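Local atomic coordinates of beta-mannosidase (Trichoderma harzianum, PDB entry 4CVU), a protein that probably hydrolyses terminal beta-D-mannose residues at the non-reducing ends of beta-mannosides, as a fungal glycoside hydrolase of family 2. Residues V769-V774 / G786-T791; D819-I824 / H848-W853; R188-K193 / L453-D458; V421-T426 / W444-F449. All blocks are in the same frame, centred on the assembly; numbering follows the deposited sequence.

Interaction 1: V769-V774 / G786-T791; sequences VSLTWV and GMTKST
K789 O is gripped twice: L771 N donates to it over 2.9 Å in an almost straight bond (177° at the hydrogen), coming from above the carbonyl plane, and water 1 donates to the same K789 O over 2.8 Å while also bonding T772 OG1. Strand 790-795 begins here, paired with the later part of strand 765-774, in an antiparallel sheet of the Mannosidase Ig/CBM-like domain, with 790-795 as an outermost strand. V769 and T791 form a hydrogen-bonded pair, V769 N reaching T791 O at 2.9 Å and T791 N reaching V769 O at 3.1 Å; S770 and S790 follow as a non-hydrogen-bonded pair on the more exposed face. On the V769 and T791 face the contacts are mostly apolar. There L771 CD1 lies 4.1 Å from T791 CG2 and as far from M787 SD, and I755 of strand 752-759 and I804 of strand 799-807 also pack on L771. N784 ties the approach to the strand, its amide nitrogen bonding both L771 O and M787 O. M787 runs straight out before bending at its third torsion (-73°), and its sulfur arrives at the W773 indole edge rather than over a face. This Met-aromatic contact, with SD 77° off the normal of the five-membered ring, includes a weak hydrogen bond from W773 NE1 to M787 SD at 3.4 Å.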
loop_
_atom_site.group_PDB
_atom_site.type_symbol
_atom_site.label_atom_id
_atom_site.label_comp_id
_atom_site.label_asym_id
_atom_site.label_seq_id
_atom_site.Cartn_x
_atom_site.Cartn_y
_atom_site.Cartn_z
ATOM N N VAL A 769 -29.929 -17.322 37.379
ATOM C CA VAL A 769 -29.917 -16.749 36.053
ATOM C C VAL A 769 -31.205 -15.975 35.833
ATOM O O VAL A 769 -32.295 -16.518 35.989
ATOM C CB VAL A 769 -29.766 -17.850 34.985
ATOM C CG1 VAL A 769 -29.827 -17.264 33.588
ATOM C CG2 VAL A 769 -28.457 -18.583 35.199
ATOM N N SER A 770 -31.074 -14.712 35.458
ATOM C CA SER A 770 -32.235 -13.911 35.092
ATOM C C SER A 770 -32.497 -14.083 33.604
ATOM O O SER A 770 -31.571 -14.122 32.814
ATOM C CB SER A 770 -32.052 -12.436 35.466
ATOM O OG SER A 770 -30.895 -11.891 34.872
ATOM N N LEU A 771 -33.774 -14.219 33.250
ATOM C CA LEU A 771 -34.215 -14.521 31.893
ATOM C C LEU A 771 -35.277 -13.504 31.488
ATOM O O LEU A 771 -36.448 -13.636 31.882
ATOM C CB LEU A 771 -34.796 -15.927 31.845
ATOM C CG LEU A 771 -33.824 -17.025 32.309
ATOM C CD1 LEU A 771 -34.540 -18.348 32.511
ATOM C CD2 LEU A 771 -32.679 -17.175 31.320
ATOM N N THR A 772 -34.861 -12.499 30.714
ATOM C CA THR A 772 -35.699 -11.364 30.375
ATOM C C THR A 772 -36.022 -11.289 28.885
ATOM O O THR A 772 -35.146 -10.986 28.084
ATOM C CB THR A 772 -35.008 -10.041 30.767
ATOM O OG1 THR A 772 -34.604 -10.106 32.134
ATOM C CG2 THR A 772 -35.953 -8.830 30.558
ATOM N N TRP A 773 -37.291 -11.503 28.535
ATOM C CA TRP A 773 -37.745 -11.412 27.154
ATOM C C TRP A 773 -38.233 -9.985 26.838
ATOM O O TRP A 773 -39.169 -9.484 27.482
ATOM C CB TRP A 773 -38.881 -12.391 26.892
ATOM C CG TRP A 773 -38.502 -13.820 26.743
ATOM C CD1 TRP A 773 -38.564 -14.798 27.701
ATOM C CD2 TRP A 773 -38.048 -14.465 25.545
ATOM N NE1 TRP A 773 -38.157 -15.999 27.180
ATOM C CE2 TRP A 773 -37.850 -15.826 25.854
ATOM C CE3 TRP A 773 -37.794 -14.025 24.243
ATOM C CZ2 TRP A 773 -37.385 -16.758 24.895
ATOM C CZ3 TRP A 773 -37.326 -14.952 23.295
ATOM C CH2 TRP A 773 -37.146 -16.301 23.633
ATOM N N VAL A 774 -37.599 -9.343 25.850
ATOM C CA VAL A 774 -38.045 -8.046 25.348
ATOM C C VAL A 774 -38.210 -8.101 23.832
ATOM O O VAL A 774 -37.683 -9.001 23.191
ATOM C CB VAL A 774 -37.066 -6.930 25.733
ATOM C CG1 VAL A 774 -36.916 -6.868 27.246
ATOM C CG2 VAL A 774 -35.720 -7.135 25.074
ATOM N N GLY A 786 -44.149 -16.213 28.799
ATOM C CA GLY A 786 -44.527 -17.451 29.490
ATOM C C GLY A 786 -43.363 -18.130 30.195
ATOM O O GLY A 786 -43.497 -19.250 30.663
ATOM N N MET A 787 -42.224 -17.446 30.276
ATOM C CA MET A 787 -41.021 -18.010 30.899
ATOM C C MET A 787 -40.741 -17.317 32.226
ATOM O O MET A 787 -40.980 -16.122 32.374
ATOM C CB MET A 787 -39.810 -17.865 29.967
ATOM C CG MET A 787 -38.523 -18.501 30.503
ATOM S SD MET A 787 -37.123 -18.474 29.344
ATOM C CE MET A 787 -37.646 -19.720 28.170
ATOM N N THR A 788 -40.246 -18.071 33.193
ATOM C CA THR A 788 -39.857 -17.515 34.473
ATOM C C THR A 788 -38.837 -16.385 34.291
ATOM O O THR A 788 -37.967 -16.461 33.421
ATOM C CB THR A 788 -39.274 -18.602 35.399
ATOM O OG1 THR A 788 -39.083 -18.060 36.700
ATOM C CG2 THR A 788 -37.927 -19.134 34.873
ATOM N N LYS A 789 -38.955 -15.346 35.112
ATOM C CA LYS A 789 -38.049 -14.196 35.057
ATOM C C LYS A 789 -36.687 -14.532 35.624
ATOM O O LYS A 789 -35.719 -13.845 35.340
ATOM C CB LYS A 789 -38.600 -13.013 35.852
ATOM C CG LYS A 789 -39.722 -12.255 35.172
ATOM C CD LYS A 789 -40.359 -11.238 36.116
ATOM C CE LYS A 789 -40.671 -9.929 35.400
ATOM N NZ LYS A 789 -41.313 -8.936 36.307
ATOM N N SER A 790 -36.632 -15.561 36.462
ATOM C CA SER A 790 -35.426 -15.909 37.170
ATOM C C SER A 790 -35.494 -17.347 37.643
ATOM O O SER A 790 -36.586 -17.879 37.895
ATOM C CB SER A 790 -35.263 -14.992 38.377
ATOM O OG SER A 790 -34.159 -15.394 39.151
ATOM N N THR A 791 -34.327 -17.979 37.769
ATOM C CA THR A 791 -34.255 -19.317 38.310
ATOM C C THR A 791 -32.906 -19.560 38.994
ATOM O O THR A 791 -31.865 -19.073 38.531
ATOM C CB THR A 791 -34.513 -20.379 37.227
ATOM O OG1 THR A 791 -34.317 -21.678 37.793
ATOM C CG2 THR A 791 -33.565 -20.209 36.069
HETATM O O HOH W 1 -36.125 -11.386 34.152
#

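Interaction 2: D819-I824 / H848-W853. With CD (cadmium ion), chain Y.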
loop_
_atom_site.group_PDB
_atom_site.type_symbol
_atom_site.label_atom_id
_atom_site.label_comp_id
_atom_site.label_asym_id
_atom_site.label_seq_id
_atom_site.Cartn_x
_atom_site.Cartn_y
_atom_site.Cartn_z
ATOM N N ASP A 819 -39.261 -10.218 16.306
ATOM C CA ASP A 819 -39.256 -9.011 17.125
ATOM C C ASP A 819 -39.156 -9.477 18.586
ATOM O O ASP A 819 -40.005 -9.179 19.407
ATOM C CB ASP A 819 -40.528 -8.179 16.851
ATOM C CG ASP A 819 -40.479 -6.774 17.455
ATOM O OD1 ASP A 819 -39.384 -6.260 17.772
ATOM O OD2 ASP A 819 -41.558 -6.172 17.617
ATOM N N ALA A 820 -38.110 -10.274 18.868
ATOM C CA ALA A 820 -37.911 -10.843 20.198
ATOM C C ALA A 820 -36.463 -11.209 20.494
ATOM O O ALA A 820 -35.766 -11.774 19.668
ATOM C CB ALA A 820 -38.779 -12.073 20.352
ATOM N N VAL A 821 -36.030 -10.930 21.712
ATOM C CA VAL A 821 -34.733 -11.397 22.170
ATOM C C VAL A 821 -34.824 -11.713 23.645
ATOM O O VAL A 821 -35.522 -11.025 24.413
ATOM C CB VAL A 821 -33.619 -10.352 21.900
ATOM C CG1 VAL A 821 -33.850 -9.084 22.707
ATOM C CG2 VAL A 821 -32.243 -10.933 22.210
ATOM N N LEU A 822 -34.101 -12.763 24.034
ATOM C CA LEU A 822 -34.016 -13.208 25.409
ATOM C C LEU A 822 -32.648 -12.856 25.937
ATOM O O LEU A 822 -31.658 -13.327 25.413
ATOM C CB LEU A 822 -34.225 -14.722 25.509
ATOM C CG LEU A 822 -33.892 -15.391 26.865
ATOM C CD1 LEU A 822 -34.720 -14.830 28.008
ATOM C CD2 LEU A 822 -34.126 -16.897 26.778
ATOM N N VAL A 823 -32.602 -12.059 26.996
ATOM C CA VAL A 823 -31.346 -11.619 27.584
ATOM C C VAL A 823 -31.119 -12.443 28.842
ATOM O O VAL A 823 -31.972 -12.497 29.714
ATOM C CB VAL A 823 -31.357 -10.117 27.906
ATOM C CG1 VAL A 823 -30.034 -9.693 28.515
ATOM C CG2 VAL A 823 -31.670 -9.324 26.654
ATOM N N ILE A 824 -29.959 -13.106 28.884
ATOM C CA ILE A 824 -29.589 -14.063 29.918
ATOM C C ILE A 824 -28.433 -13.530 30.766
ATOM O O ILE A 824 -27.387 -13.220 30.232
ATOM C CB ILE A 824 -29.137 -15.366 29.247
ATOM C CG1 ILE A 824 -30.291 -15.963 28.422
ATOM C CG2 ILE A 824 -28.647 -16.364 30.286
ATOM C CD1 ILE A 824 -29.842 -16.981 27.413
ATOM N N HIS A 848 -27.259 -14.137 25.305
ATOM C CA HIS A 848 -28.575 -13.883 24.740
ATOM C C HIS A 848 -29.071 -15.043 23.878
ATOM O O HIS A 848 -28.280 -15.864 23.410
ATOM C CB HIS A 848 -28.544 -12.604 23.901
ATOM C CG HIS A 848 -28.086 -12.821 22.495
ATOM N ND1 HIS A 848 -26.845 -13.313 22.189
ATOM C CD2 HIS A 848 -28.723 -12.668 21.315
ATOM C CE1 HIS A 848 -26.720 -13.434 20.880
ATOM N NE2 HIS A 848 -27.845 -13.033 20.326
ATOM N N PHE A 849 -30.379 -15.084 23.637
ATOM C CA PHE A 849 -30.960 -16.030 22.702
ATOM C C PHE A 849 -31.933 -15.333 21.756
ATOM O O PHE A 849 -32.904 -14.691 22.190
ATOM C CB PHE A 849 -31.696 -17.157 23.397
ATOM C CG PHE A 849 -32.472 -18.024 22.450
ATOM C CD1 PHE A 849 -31.811 -18.793 21.491
ATOM C CD2 PHE A 849 -33.849 -18.077 22.493
ATOM C CE1 PHE A 849 -32.523 -19.608 20.601
ATOM C CE2 PHE A 849 -34.565 -18.887 21.613
ATOM C CZ PHE A 849 -33.904 -19.650 20.659
ATOM N N LEU A 850 -31.670 -15.482 20.472
ATOM C CA LEU A 850 -32.494 -14.929 19.440
ATOM C C LEU A 850 -33.242 -16.086 18.776
ATOM O O LEU A 850 -32.616 -16.996 18.254
ATOM C CB LEU A 850 -31.605 -14.218 18.447
ATOM C CG LEU A 850 -32.253 -13.166 17.567
ATOM C CD1 LEU A 850 -32.571 -11.902 18.365
ATOM C CD2 LEU A 850 -31.331 -12.849 16.404
ATOM N N PRO A 851 -34.583 -16.062 18.806
ATOM C CA PRO A 851 -35.429 -17.154 18.288
ATOM C C PRO A 851 -35.560 -17.199 16.763
ATOM O O PRO A 851 -36.267 -18.044 16.226
ATOM C CB PRO A 851 -36.782 -16.870 18.917
ATOM C CG PRO A 851 -36.801 -15.385 19.057
ATOM C CD PRO A 851 -35.396 -14.966 19.362
ATOM N N VAL A 852 -34.859 -16.304 16.080
ATOM C CA VAL A 852 -34.659 -16.411 14.633
ATOM C C VAL A 852 -33.176 -16.192 14.328
ATOM O O VAL A 852 -32.415 -15.846 15.217
ATOM C CB VAL A 852 -35.509 -15.373 13.865
ATOM C CG1 VAL A 852 -36.998 -15.663 14.043
ATOM C CG2 VAL A 852 -35.163 -13.960 14.317
ATOM N N TRP A 853 -32.782 -16.376 13.068
ATOM C CA TRP A 853 -31.398 -16.125 12.661
ATOM C C TRP A 853 -31.178 -14.621 12.655
ATOM O O TRP A 853 -32.127 -13.852 12.488
ATOM C CB TRP A 853 -31.080 -16.739 11.296
ATOM C CG TRP A 853 -31.325 -18.210 11.296
ATOM C CD1 TRP A 853 -32.255 -18.876 10.572
ATOM C CD2 TRP A 853 -30.665 -19.194 12.113
ATOM N NE1 TRP A 853 -32.203 -20.226 10.866
ATOM C CE2 TRP A 853 -31.236 -20.444 11.806
ATOM C CE3 TRP A 853 -29.628 -19.140 13.050
ATOM C CZ2 TRP A 853 -30.826 -21.635 12.425
ATOM C CZ3 TRP A 853 -29.215 -20.324 13.670
ATOM C CH2 TRP A 853 -29.818 -21.553 13.355
HETATM CD CD CD Y . -24.833 -11.886 22.825
HETATM O O HOH W 2 -24.271 -10.227 20.675
HETATM O O HOH W 3 -24.569 -10.357 25.141
#
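L822 and F849 form an antiparallel hydrogen-bonded pair, with L822 N giving to F849 O at 2.9 Å and F849 N giving to L822 O at 2.8 Å, the latter in the carbonyl plane. They join the two strands of the hairpin 821-830/841-849 near its open end. On the L822 and F849 face, the two CB atoms lie 4.1 Å apart, and F849 turns its ring onward to meet W746 edge-to-face. Beyond the strand end, P851 CG rests against A820 CB, also at 4.1 Å. L850 CD1 reaches V821 CG2 at 4.0 Å, and that methyl also sits at the edge of the H848 imidazole, near its plane. With CG set between its backbone N and carbonyl carbon (chi1 85°), H848 directs ND1 to cadmium at 2.5 Å; waters 2 and 3 are further ligands. Since ND1 gives its lone pair to the metal, any proton of a neutral imidazole would be expected on NE2.

Interaction 3: R188-K193 / L453-D458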
loop_
_atom_site.group_PDB
_atom_site.type_symbol
_atom_site.label_atom_id
_atom_site.label_comp_id
_atom_site.label_asym_id
_atom_site.label_seq_id
_atom_site.Cartn_x
_atom_site.Cartn_y
_atom_site.Cartn_z
ATOM N N ARG A 188 8.645 -31.575 0.990
ATOM C CA ARG A 188 9.013 -31.091 2.315
ATOM C C ARG A 188 9.319 -32.206 3.319
ATOM O O ARG A 188 9.978 -31.999 4.300
ATOM C CB ARG A 188 7.940 -30.155 2.877
ATOM C CG ARG A 188 6.685 -30.820 3.363
ATOM C CD ARG A 188 5.507 -29.864 3.638
ATOM N NE ARG A 188 4.206 -30.542 3.676
ATOM C CZ ARG A 188 3.699 -31.102 4.764
ATOM N NH1 ARG A 188 4.387 -31.097 5.842
ATOM N NH2 ARG A 188 2.511 -31.692 4.782
ATOM N N GLN A 189 8.815 -33.409 3.058
ATOM C CA GLN A 189 9.030 -34.514 3.983
ATOM C C GLN A 189 10.530 -34.862 4.130
ATOM O O GLN A 189 10.932 -35.503 5.110
ATOM C CB GLN A 189 8.211 -35.739 3.535
ATOM C CG GLN A 189 8.705 -36.483 2.295
ATOM C CD GLN A 189 8.150 -35.948 0.995
ATOM O OE1 GLN A 189 7.794 -34.758 0.883
ATOM N NE2 GLN A 189 8.126 -36.815 -0.039
ATOM N N TRP A 190 11.337 -34.443 3.154
ATOM C CA TRP A 190 12.772 -34.799 3.100
ATOM C C TRP A 190 13.663 -33.863 3.898
ATOM O O TRP A 190 14.841 -34.130 4.050
ATOM C CB TRP A 190 13.278 -34.870 1.625
ATOM C CG TRP A 190 12.817 -36.111 0.993
ATOM C CD1 TRP A 190 11.843 -36.244 0.053
ATOM C CD2 TRP A 190 13.239 -37.427 1.326
ATOM N NE1 TRP A 190 11.644 -37.569 -0.247
ATOM C CE2 TRP A 190 12.490 -38.317 0.528
ATOM C CE3 TRP A 190 14.210 -37.947 2.199
ATOM C CZ2 TRP A 190 12.671 -39.699 0.589
ATOM C CZ3 TRP A 190 14.399 -39.323 2.248
ATOM C CH2 TRP A 190 13.630 -40.180 1.454
ATOM N N VAL A 191 13.110 -32.777 4.431
ATOM C CA VAL A 191 13.956 -31.792 5.125
ATOM C C VAL A 191 13.478 -31.498 6.537
ATOM O O VAL A 191 12.311 -31.233 6.758
ATOM C CB VAL A 191 14.130 -30.505 4.312
ATOM C CG1 VAL A 191 12.781 -29.890 3.928
ATOM C CG2 VAL A 191 14.969 -29.497 5.086
ATOM N N ARG A 192 14.397 -31.527 7.492
ATOM C CA ARG A 192 14.101 -31.127 8.856
ATOM C C ARG A 192 14.147 -29.597 8.968
ATOM O O ARG A 192 15.125 -29.003 9.446
ATOM C CB ARG A 192 15.092 -31.798 9.817
ATOM C CG ARG A 192 15.073 -33.299 9.747
ATOM C CD ARG A 192 13.692 -33.861 9.887
ATOM N NE ARG A 192 13.002 -33.237 11.016
ATOM C CZ ARG A 192 11.696 -32.980 11.084
ATOM N NH1 ARG A 192 10.866 -33.288 10.089
ATOM N NH2 ARG A 192 11.195 -32.420 12.182
ATOM N N LYS A 193 13.042 -28.995 8.509
ATOM C CA LYS A 193 12.811 -27.548 8.453
ATOM C C LYS A 193 11.328 -27.392 8.731
ATOM O O LYS A 193 10.485 -28.293 8.447
ATOM C CB LYS A 193 13.207 -26.956 7.068
ATOM C CG LYS A 193 12.994 -25.436 6.886
ATOM C CD LYS A 193 13.747 -24.888 5.673
ATOM C CE LYS A 193 13.441 -23.413 5.327
ATOM N NZ LYS A 193 13.132 -22.579 6.519
ATOM N N LEU A 453 3.468 -38.171 5.438
ATOM C CA LEU A 453 4.252 -39.284 5.964
ATOM C C LEU A 453 5.701 -39.013 5.655
ATOM O O LEU A 453 5.989 -38.274 4.734
ATOM C CB LEU A 453 3.781 -40.625 5.385
ATOM C CG LEU A 453 2.348 -41.027 5.761
ATOM C CD1 LEU A 453 2.018 -42.424 5.246
ATOM C CD2 LEU A 453 2.093 -40.973 7.259
ATOM N N TYR A 454 6.600 -39.612 6.441
ATOM C CA TYR A 454 7.996 -39.221 6.447
ATOM C C TYR A 454 8.942 -40.404 6.181
ATOM O O TYR A 454 8.544 -41.586 6.334
ATOM C CB TYR A 454 8.340 -38.563 7.794
ATOM C CG TYR A 454 7.750 -37.180 7.925
ATOM C CD1 TYR A 454 6.459 -36.998 8.371
ATOM C CD2 TYR A 454 8.484 -36.069 7.551
ATOM C CE1 TYR A 454 5.910 -35.743 8.454
ATOM C CE2 TYR A 454 7.957 -34.802 7.624
ATOM C CZ TYR A 454 6.675 -34.630 8.096
ATOM O OH TYR A 454 6.118 -33.362 8.122
ATOM N N PRO A 455 10.185 -40.084 5.786
ATOM C CA PRO A 455 11.223 -41.128 5.632
ATOM C C PRO A 455 11.560 -41.803 6.953
ATOM O O PRO A 455 11.311 -41.251 8.028
ATOM C CB PRO A 455 12.443 -40.350 5.117
ATOM C CG PRO A 455 11.909 -39.073 4.594
ATOM C CD PRO A 455 10.727 -38.754 5.457
ATOM N N ASP A 456 12.111 -43.006 6.856
ATOM C CA ASP A 456 12.591 -43.734 8.032
ATOM C C ASP A 456 13.882 -44.516 7.718
ATOM O O ASP A 456 14.139 -45.557 8.323
ATOM C CB ASP A 456 11.518 -44.682 8.569
ATOM C CG ASP A 456 11.842 -45.203 9.956
ATOM O OD1 ASP A 456 12.396 -44.425 10.776
ATOM O OD2 ASP A 456 11.541 -46.391 10.244
ATOM N N SER A 457 14.702 -43.963 6.820
ATOM C CA SER A 457 16.030 -44.500 6.559
ATOM C C SER A 457 16.885 -44.234 7.798
ATOM O O SER A 457 16.477 -43.493 8.691
ATOM C CB SER A 457 16.627 -43.814 5.343
ATOM O OG SER A 457 16.809 -42.427 5.613
ATOM N N ASP A 458 18.062 -44.851 7.857
ATOM C CA ASP A 458 18.950 -44.748 9.021
ATOM C C ASP A 458 19.504 -43.331 9.202
ATOM O O ASP A 458 19.610 -42.853 10.312
ATOM C CB ASP A 458 20.127 -45.762 8.919
ATOM C CG ASP A 458 19.674 -47.240 9.023
ATOM O OD1 ASP A 458 18.546 -47.527 9.426
ATOM O OD2 ASP A 458 20.465 -48.154 8.696
#
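The Y454 side chain reaches along Q189 toward two arginines. From CB, its CG lies beside the backbone N (chi1 -73°), which brings the CD2/CE2 side of the ring against the short 3-10 turn 188-190. Y454 CD2 meets Q189 O at 3.5 Å, Y454 CE2 meets Q189 CA at 3.8 Å, and Y454 CE2 also lies at the edge of the R192 guanidinium, 4.1 Å from R192 NH1. At the tip, Y454 OH stands 3.7 Å from R188 NH1, with ring and guanidinium planes 80° apart; the hydroxyl bonds Q195 and S450, while R188 NH1 bonds S450 O and R192 forms a salt bridge with E467. The next residue, P455, places CG over one face of W190, 3.6 Å from the centroid of the six-membered ring and 18° off its normal, a CH-pi contact. No hydrogen bond crosses the segments, and L453 O, facing Q189 CB at 3.6 Å, is buried without a polar partner. The contact docks a loop of the galactose-binding-like region on the loop leading from strand 442-446 to helix 458-475: W190 leans on helix 159-168, P455 touches F460 of helix 458-475, and L453 packs on helix 490-501.

Interaction 4: V421-T426 / W444-F449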
loop_
_atom_site.group_PDB
_atom_site.type_symbol
_atom_site.label_atom_id
_atom_site.label_comp_id
_atom_site.label_asym_id
_atom_site.label_seq_id
_atom_site.Cartn_x
_atom_site.Cartn_y
_atom_site.Cartn_z
ATOM N N VAL A 421 0.738 -26.083 20.956
ATOM C CA VAL A 421 1.803 -25.605 20.102
ATOM C C VAL A 421 1.896 -26.562 18.904
ATOM O O VAL A 421 2.565 -27.590 18.940
ATOM C CB VAL A 421 3.151 -25.468 20.840
ATOM C CG1 VAL A 421 4.183 -24.788 19.953
ATOM C CG2 VAL A 421 2.983 -24.679 22.102
ATOM N N TRP A 422 1.205 -26.163 17.843
ATOM C CA TRP A 422 0.940 -26.940 16.662
ATOM C C TRP A 422 2.196 -27.321 15.883
ATOM O O TRP A 422 3.091 -26.506 15.721
ATOM C CB TRP A 422 0.003 -26.100 15.762
ATOM C CG TRP A 422 -0.248 -26.707 14.403
ATOM C CD1 TRP A 422 -1.177 -27.674 14.108
ATOM C CD2 TRP A 422 0.425 -26.408 13.186
ATOM N NE1 TRP A 422 -1.137 -27.966 12.763
ATOM C CE2 TRP A 422 -0.151 -27.214 12.180
ATOM C CE3 TRP A 422 1.485 -25.552 12.842
ATOM C CZ2 TRP A 422 0.295 -27.190 10.850
ATOM C CZ3 TRP A 422 1.914 -25.512 11.529
ATOM C CH2 TRP A 422 1.331 -26.333 10.547
ATOM N N SER A 423 2.255 -28.556 15.391
ATOM C CA SER A 423 3.346 -28.966 14.471
ATOM C C SER A 423 2.815 -28.931 13.039
ATOM O O SER A 423 1.706 -29.410 12.803
ATOM C CB SER A 423 3.884 -30.367 14.836
ATOM O OG SER A 423 2.835 -31.363 14.835
ATOM N N SER A 424 3.568 -28.402 12.066
ATOM C CA SER A 424 4.925 -27.916 12.199
ATOM C C SER A 424 5.090 -26.545 11.617
ATOM O O SER A 424 4.935 -26.332 10.401
ATOM C CB SER A 424 5.957 -28.860 11.548
ATOM O OG SER A 424 7.257 -28.236 11.390
ATOM N N GLY A 425 5.131 -25.643 12.588
ATOM C CA GLY A 425 6.122 -24.588 12.774
ATOM C C GLY A 425 7.344 -25.196 13.456
ATOM O O GLY A 425 8.126 -25.928 12.813
ATOM N N THR A 426 7.529 -24.904 14.733
ATOM C CA THR A 426 8.803 -25.220 15.339
ATOM C C THR A 426 8.814 -25.473 16.831
ATOM O O THR A 426 7.825 -25.179 17.500
ATOM C CB THR A 426 9.763 -24.055 15.041
ATOM O OG1 THR A 426 11.121 -24.505 15.174
ATOM C CG2 THR A 426 9.530 -22.916 15.949
ATOM N N TRP A 444 0.798 -27.684 25.392
ATOM C CA TRP A 444 0.822 -28.979 24.802
ATOM C C TRP A 444 1.738 -28.885 23.600
ATOM O O TRP A 444 1.372 -28.282 22.658
ATOM C CB TRP A 444 -0.596 -29.347 24.418
ATOM C CG TRP A 444 -0.836 -30.270 23.278
ATOM C CD1 TRP A 444 0.028 -30.700 22.318
ATOM C CD2 TRP A 444 -2.061 -30.928 23.010
ATOM N NE1 TRP A 444 -0.594 -31.539 21.462
ATOM C CE2 TRP A 444 -1.881 -31.704 21.858
ATOM C CE3 TRP A 444 -3.310 -30.883 23.596
ATOM C CZ2 TRP A 444 -2.900 -32.474 21.306
ATOM C CZ3 TRP A 444 -4.319 -31.665 23.054
ATOM C CH2 TRP A 444 -4.116 -32.419 21.921
ATOM N N SER A 445 2.854 -29.588 23.606
ATOM C CA SER A 445 3.874 -29.448 22.622
ATOM C C SER A 445 4.026 -30.631 21.697
ATOM O O SER A 445 3.579 -31.722 22.016
ATOM C CB SER A 445 5.210 -29.083 23.264
ATOM O OG SER A 445 4.995 -28.026 24.134
ATOM N N GLU A 446 4.622 -30.376 20.538
ATOM C CA GLU A 446 4.661 -31.390 19.481
ATOM C C GLU A 446 6.011 -31.420 18.788
ATOM O O GLU A 446 6.736 -30.426 18.763
ATOM C CB GLU A 446 3.516 -31.160 18.474
ATOM C CG GLU A 446 2.139 -31.287 19.136
ATOM C CD GLU A 446 0.930 -31.404 18.192
ATOM O OE1 GLU A 446 1.010 -31.195 16.974
ATOM O OE2 GLU A 446 -0.152 -31.702 18.711
ATOM N N PHE A 447 6.352 -32.582 18.240
ATOM C CA PHE A 447 7.531 -32.729 17.400
ATOM C C PHE A 447 7.223 -32.285 15.960
ATOM O O PHE A 447 6.086 -32.422 15.499
ATOM C CB PHE A 447 8.026 -34.183 17.411
ATOM C CG PHE A 447 8.398 -34.721 18.786
ATOM C CD1 PHE A 447 8.855 -33.897 19.799
ATOM C CD2 PHE A 447 8.322 -36.088 19.033
ATOM C CE1 PHE A 447 9.204 -34.412 21.027
ATOM C CE2 PHE A 447 8.677 -36.615 20.266
ATOM C CZ PHE A 447 9.113 -35.768 21.273
ATOM N N GLN A 448 8.230 -31.790 15.216
ATOM C CA GLN A 448 7.938 -31.121 13.935
ATOM C C GLN A 448 7.627 -32.065 12.772
ATOM O O GLN A 448 8.385 -32.208 11.836
ATOM C CB GLN A 448 9.042 -30.098 13.607
ATOM C CG GLN A 448 9.319 -29.130 14.747
ATOM C CD GLN A 448 8.071 -28.448 15.263
ATOM O OE1 GLN A 448 7.230 -28.025 14.490
ATOM N NE2 GLN A 448 7.958 -28.308 16.571
ATOM N N PHE A 449 6.491 -32.740 12.849
ATOM C CA PHE A 449 6.067 -33.623 11.797
ATOM C C PHE A 449 4.550 -33.434 11.575
ATOM O O PHE A 449 3.780 -33.466 12.534
ATOM C CB PHE A 449 6.354 -35.078 12.176
ATOM C CG PHE A 449 7.805 -35.364 12.432
ATOM C CD1 PHE A 449 8.644 -35.772 11.390
ATOM C CD2 PHE A 449 8.332 -35.248 13.716
ATOM C CE1 PHE A 449 9.993 -36.063 11.645
ATOM C CE2 PHE A 449 9.661 -35.512 13.962
ATOM C CZ PHE A 449 10.499 -35.922 12.914
HETATM O O HOH W 4 5.537 -26.558 17.248
#
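S423 holds OG between its own N and carbonyl carbon (chi1 57°), and E446, with CG beside its backbone N, extends onward (chi2 -166°) until OE1 receives that hydroxyl at 2.8 Å. S423 OG arrives on the anti side of the carboxylate; S423 N adds a weak bond to E446 OE1 at 3.3 Å. The other oxygen, E446 OE2, accepts W444 NE1 at 2.8 Å and forms a salt bridge with R420. Nearby, V421 N bonds W444 O at 2.9 Å, joining the end of strand 418-421 to the middle of the parallel strand 442-446, consistent with the (beta/alpha)8 barrel of the family. A cis peptide precedes S424, whose CA lies 4.7 Å from Q448 CA. Water 4 donates to W422 O and T426 O. Each carboxylate oxygen has at least one firm donor, S423 OG on OE1 and W444 NE1 with R420 on OE2, which should restrict rotation of the buried carboxylate.

Interactions 1 and 2 belong to one antiparallel sheet, where strands 765-774 and 821-830 are neighbours: T772 O and V774 O probably bond V823 N and V821 N. Interaction 1, at an outermost strand, is partly exposed, whereas interaction 2 is buried; both pair backbones and carry apolar side chains on one face. Interactions 3 and 4 lie far from them, with centres 41 to 60 Å away. Both are buried; interaction 3 joins two loops, interaction 4 a strand and the loop after its neighbour. These two touch, R192 NH2 probably bonding Q448 O, and interaction 4 is nested in the loop closed by interaction 3. Near the chain's centre, interaction 4 relies on polar side chains, while interaction 3 has no direct hydrogen bond.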